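Local coordinates for pectate lyase II (Xanthomonas campestris pv. campestris, PDB 2QY1), which probably cleaves pectate, a plant cell-wall polysaccharide, by beta-elimination, at residues V253-R256 against E260-Y263; I275-P280 against Y286-N291. The protein carries 2 engineered substitutions. One frame throughout, in Å; residues are numbered along the deposited sequence.

Interaction 1 of 2, residues V253-R256 against E260-Y263; sequences VTSR and EIGY
Ser255 OG fits closely against the returning backbone, 2.9 Å from Gly262 N and 3.3 Å from Ile261 CA, and it is hydrogen-bonded to Val233 O. The hydroxyl is carried there by an extended first torsion (chi1 180°), which swings OG away from the serine's own nitrogen. Ile261 approaches this oxygen with the root of its side chain: its CB is 3.4 Å from Ser255 OG and its CG2 3.8 Å, whereas the longer branch, through CG1, leads off from the strand. Gly262 contributes backbone, its O lying 3.8 Å from Ser255 CB. These contacts sit at a corner of the right-handed parallel beta-helix, where strand 245-255 ends and a short turn leads into strand 263-267; the chain passes back within 5.7 Å of itself, measured between the CA atoms of Ser255 and Ile261. Trp264, at the start of that next strand, also packs on Ser255. Thr254 and Arg256 point their side chains from the strand away from this turn. There Arg256 folds back, and its NE donates to Thr254 OG1 over 3.1 Å at 156°, with the oxygen tilted 15° from the guanidinium plane. Thr254 OG1 is additionally hydrogen-bonded to Ala287 O and Asn288 OD1.

Interaction 2 of 2, residues I275-P280 against Y286-N291; sequences ITWGTP and YANATN
Residues 277-280 and 286-290 run almost exactly antiparallel, but at a separation of 7.5 Å between the CA atoms of Trp277 and Thr290 the gap is bridged by side chains rather than by a backbone ladder. The two segments belong to the last part of the parallel beta-helix, where 275-276 runs parallel and 287-288 antiparallel to strand 245-255. Trp277 lays its indole across residues 288-290. Thr290 CA sits over one face of the six-membered ring in a CH-pi contact, 4.1 Å from its centroid and displaced toward the rim. The far end of the ring reaches the inverse gamma turn centred on Ala289, with Trp277 CZ2 at 3.3 Å from Ala289 O. The Asn288 side chain runs alongside the indole, pointing the other way, CB against Trp277 CE3, its amide inclined 42° to the ring. With CG set opposite its own carbonyl carbon (chi1 -77°), that amide is carried up to Gly278 O and donates from ND2 (2.9 Å, N-H...O angle 158°); this oxygen lies close to the amide plane, yet ND2 stands above the carbonyl plane. Gly278 O also accepts from Arg256 NH2, which holds Asn288 OD1 as well. Farther along, Pro280 CD lies over a face of Tyr286, 3.7 Å from the ring centroid, and Thr279 CG2 packs near the phenol oxygen. At the tryptophan end one water joins the segments, accepting from Trp277 NE1 and donating to Thr290 O at 2.7 Å.

Strand 245-255 is common ground for both contacts, whose centres are about 10 Å apart on the same side of the molecule. Interaction 1 comes first along the chain and closes at the turn into strand 263-267; interaction 2 then follows in later segments whose short strands, 275-276 and 287-288, pair with strand 245-255. Backbone bonds from Val253 to Ala289 and from Ser255 to Ala287 bring 286-291 against 253-256. The two also touch directly, Ser255 O lying 3.3 Å from Tyr286 CB, and Val253 O packs on Trp277. Strand 245-255 thus connects the turn of interaction 1 with the less regular chain of interaction 2.

Interaction 1 of 2, residues V253-R256 against E260-Y263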
loop_
_atom_site.group_PDB
_atom_site.type_symbol
_atom_site.label_atom_id
_atom_site.label_comp_id
_atom_site.label_asym_id
_atom_site.label_seq_id
_atom_site.Cartn_x
_atom_site.Cartn_y
_atom_site.Cartn_z
ATOM N N VAL A 253 10.179 4.322 13.084
ATOM C CA VAL A 253 9.452 5.579 12.950
ATOM C C VAL A 253 10.478 6.690 12.770
ATOM O O VAL A 253 11.290 6.952 13.663
ATOM C CB VAL A 253 8.538 5.860 14.172
ATOM C CG1 VAL A 253 7.865 7.216 14.040
ATOM C CG2 VAL A 253 7.488 4.764 14.325
ATOM N N THR A 254 10.447 7.328 11.606
ATOM C CA THR A 254 11.452 8.329 11.259
ATOM C C THR A 254 10.890 9.408 10.336
ATOM O O THR A 254 9.793 9.267 9.793
ATOM C CB THR A 254 12.710 7.672 10.612
ATOM O OG1 THR A 254 13.715 8.666 10.374
ATOM C CG2 THR A 254 12.363 6.970 9.291
ATOM N N SER A 255 11.644 10.494 10.198
ATOM C CA SER A 255 11.414 11.490 9.161
ATOM C C SER A 255 12.759 11.841 8.539
ATOM O O SER A 255 13.630 12.379 9.217
ATOM C CB SER A 255 10.764 12.742 9.737
ATOM O OG SER A 255 10.554 13.693 8.709
ATOM N N ARG A 256 12.928 11.533 7.255
ATOM C CA ARG A 256 14.217 11.733 6.585
ATOM C C ARG A 256 14.104 11.945 5.075
ATOM O O ARG A 256 13.180 11.442 4.437
ATOM C CB ARG A 256 15.163 10.558 6.879
ATOM C CG ARG A 256 14.619 9.180 6.480
ATOM C CD ARG A 256 15.594 8.073 6.840
ATOM N NE ARG A 256 15.868 8.039 8.277
ATOM C CZ ARG A 256 16.909 7.428 8.835
ATOM N NH1 ARG A 256 17.798 6.788 8.085
ATOM N NH2 ARG A 256 17.064 7.462 10.153
ATOM N N GLU A 260 11.474 19.213 4.346
ATOM C CA GLU A 260 10.819 19.490 5.627
ATOM C C GLU A 260 10.348 18.198 6.286
ATOM O O GLU A 260 9.906 17.271 5.606
ATOM C CB GLU A 260 9.639 20.442 5.433
ATOM C CG GLU A 260 10.046 21.882 5.147
ATOM C CD GLU A 260 8.906 22.722 4.606
ATOM O OE1 GLU A 260 8.150 22.228 3.740
ATOM O OE2 GLU A 260 8.771 23.881 5.043
ATOM N N ILE A 261 10.439 18.146 7.613
ATOM C CA ILE A 261 10.102 16.926 8.353
ATOM C C ILE A 261 8.591 16.685 8.485
ATOM O O ILE A 261 7.780 17.590 8.264
ATOM C CB ILE A 261 10.783 16.868 9.756
ATOM C CG1 ILE A 261 10.248 17.965 10.684
ATOM C CG2 ILE A 261 12.311 16.920 9.626
ATOM C CD1 ILE A 261 10.407 17.649 12.159
ATOM N N GLY A 262 8.233 15.451 8.833
ATOM C CA GLY A 262 6.863 15.091 9.186
ATOM C C GLY A 262 6.791 14.718 10.655
ATOM O O GLY A 262 7.822 14.590 11.318
ATOM N N TYR A 263 5.573 14.526 11.157
ATOM C CA TYR A 263 5.340 14.370 12.594
ATOM C C TYR A 263 4.495 13.140 12.914
ATOM O O TYR A 263 3.846 12.576 12.030
ATOM C CB TYR A 263 4.684 15.637 13.161
ATOM C CG TYR A 263 5.414 16.911 12.793
ATOM C CD1 TYR A 263 6.442 17.405 13.595
ATOM C CD2 TYR A 263 5.088 17.615 11.631
ATOM C CE1 TYR A 263 7.122 18.572 13.253
ATOM C CE2 TYR A 263 5.764 18.780 11.281
ATOM C CZ TYR A 263 6.778 19.252 12.095
ATOM O OH TYR A 263 7.447 20.405 11.753
#

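Interaction 2 of 2, residues I275-P280 against Y286-N291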
loop_
_atom_site.group_PDB
_atom_site.type_symbol
_atom_site.label_atom_id
_atom_site.label_comp_id
_atom_site.label_asym_id
_atom_site.label_seq_id
_atom_site.Cartn_x
_atom_site.Cartn_y
_atom_site.Cartn_z
ATOM N N ILE A 275 15.211 -3.817 17.422
ATOM C CA ILE A 275 15.032 -2.449 16.940
ATOM C C ILE A 275 16.399 -1.792 16.813
ATOM O O ILE A 275 17.164 -1.746 17.779
ATOM C CB ILE A 275 14.154 -1.593 17.895
ATOM C CG1 ILE A 275 12.910 -2.366 18.370
ATOM C CG2 ILE A 275 13.799 -0.247 17.250
ATOM C CD1 ILE A 275 11.870 -2.670 17.301
ATOM N N THR A 276 16.711 -1.297 15.618
ATOM C CA THR A 276 17.961 -0.567 15.392
ATOM C C THR A 276 17.689 0.798 14.769
ATOM O O THR A 276 16.612 1.038 14.223
ATOM C CB THR A 276 18.967 -1.359 14.521
ATOM O OG1 THR A 276 18.380 -1.664 13.249
ATOM C CG2 THR A 276 19.391 -2.649 15.214
ATOM N N TRP A 277 18.668 1.691 14.866
ATOM C CA TRP A 277 18.534 3.049 14.354
ATOM C C TRP A 277 19.787 3.479 13.600
ATOM O O TRP A 277 20.891 3.016 13.897
ATOM C CB TRP A 277 18.260 4.027 15.499
ATOM C CG TRP A 277 16.994 3.755 16.255
ATOM C CD1 TRP A 277 16.860 3.012 17.395
ATOM C CD2 TRP A 277 15.683 4.232 15.931
ATOM N NE1 TRP A 277 15.544 2.992 17.796
ATOM C CE2 TRP A 277 14.801 3.735 16.916
ATOM C CE3 TRP A 277 15.168 5.031 14.900
ATOM C CZ2 TRP A 277 13.430 4.011 16.902
ATOM C CZ3 TRP A 277 13.805 5.305 14.887
ATOM C CH2 TRP A 277 12.952 4.798 15.884
ATOM N N GLY A 278 19.606 4.374 12.633
ATOM C CA GLY A 278 20.710 4.914 11.851
ATOM C C GLY A 278 20.511 6.371 11.481
ATOM O O GLY A 278 19.397 6.892 11.543
ATOM N N THR A 279 21.604 7.024 11.099
ATOM C CA THR A 279 21.582 8.420 10.667
ATOM C C THR A 279 21.609 8.458 9.138
ATOM O O THR A 279 22.448 7.794 8.520
ATOM C CB THR A 279 22.785 9.205 11.245
ATOM O OG1 THR A 279 22.916 8.925 12.643
ATOM C CG2 THR A 279 22.611 10.708 11.054
ATOM N N PRO A 280 20.686 9.222 8.520
ATOM C CA PRO A 280 20.638 9.271 7.057
ATOM C C PRO A 280 21.830 10.011 6.445
ATOM O O PRO A 280 22.320 10.987 7.022
ATOM C CB PRO A 280 19.336 10.028 6.773
ATOM C CG PRO A 280 19.117 10.865 7.977
ATOM C CD PRO A 280 19.644 10.066 9.133
ATOM N N TYR A 286 16.469 15.602 9.863
ATOM C CA TYR A 286 15.864 14.299 10.141
ATOM C C TYR A 286 15.435 14.152 11.602
ATOM O O TYR A 286 15.832 14.941 12.465
ATOM C CB TYR A 286 16.826 13.167 9.755
ATOM C CG TYR A 286 17.865 12.834 10.812
ATOM C CD1 TYR A 286 19.041 13.574 10.921
ATOM C CD2 TYR A 286 17.670 11.771 11.697
ATOM C CE1 TYR A 286 19.995 13.269 11.889
ATOM C CE2 TYR A 286 18.616 11.459 12.668
ATOM C CZ TYR A 286 19.775 12.211 12.758
ATOM O OH TYR A 286 20.715 11.904 13.718
ATOM N N ALA A 287 14.628 13.127 11.863
ATOM C CA ALA A 287 14.232 12.757 13.218
ATOM C C ALA A 287 14.059 11.245 13.338
ATOM O O ALA A 287 13.550 10.594 12.420
ATOM C CB ALA A 287 12.950 13.475 13.618
ATOM N N ASN A 288 14.504 10.699 14.465
ATOM C CA ASN A 288 14.294 9.295 14.807
ATOM C C ASN A 288 13.533 9.193 16.126
ATOM O O ASN A 288 13.934 9.793 17.125
ATOM C CB ASN A 288 15.633 8.556 14.926
ATOM C CG ASN A 288 16.260 8.225 13.574
ATOM O OD1 ASN A 288 15.589 8.205 12.538
ATOM N ND2 ASN A 288 17.560 7.948 13.588
ATOM N N ALA A 289 12.442 8.431 16.128
ATOM C CA ALA A 289 11.635 8.230 17.334
ATOM C C ALA A 289 12.267 7.188 18.265
ATOM O O ALA A 289 11.639 6.185 18.612
ATOM C CB ALA A 289 10.212 7.831 16.957
ATOM N N THR A 290 13.511 7.446 18.670
ATOM C CA THR A 290 14.312 6.495 19.448
ATOM C C THR A 290 13.670 6.150 20.795
ATOM O O THR A 290 13.784 5.020 21.274
ATOM C CB THR A 290 15.761 7.017 19.647
ATOM O OG1 THR A 290 16.327 7.346 18.371
ATOM C CG2 THR A 290 16.642 5.972 20.318
ATOM N N ASN A 291 12.985 7.122 21.389
ATOM C CA ASN A 291 12.333 6.927 22.683
ATOM C C ASN A 291 10.814 6.800 22.588
ATOM O O ASN A 291 10.124 6.739 23.611
ATOM C CB ASN A 291 12.736 8.041 23.644
ATOM C CG ASN A 291 14.207 7.999 23.983
ATOM O OD1 ASN A 291 14.666 7.088 24.669
ATOM N ND2 ASN A 291 14.958 8.976 23.493
HETATM O O HOH W 1 13.777 2.463 20.531
#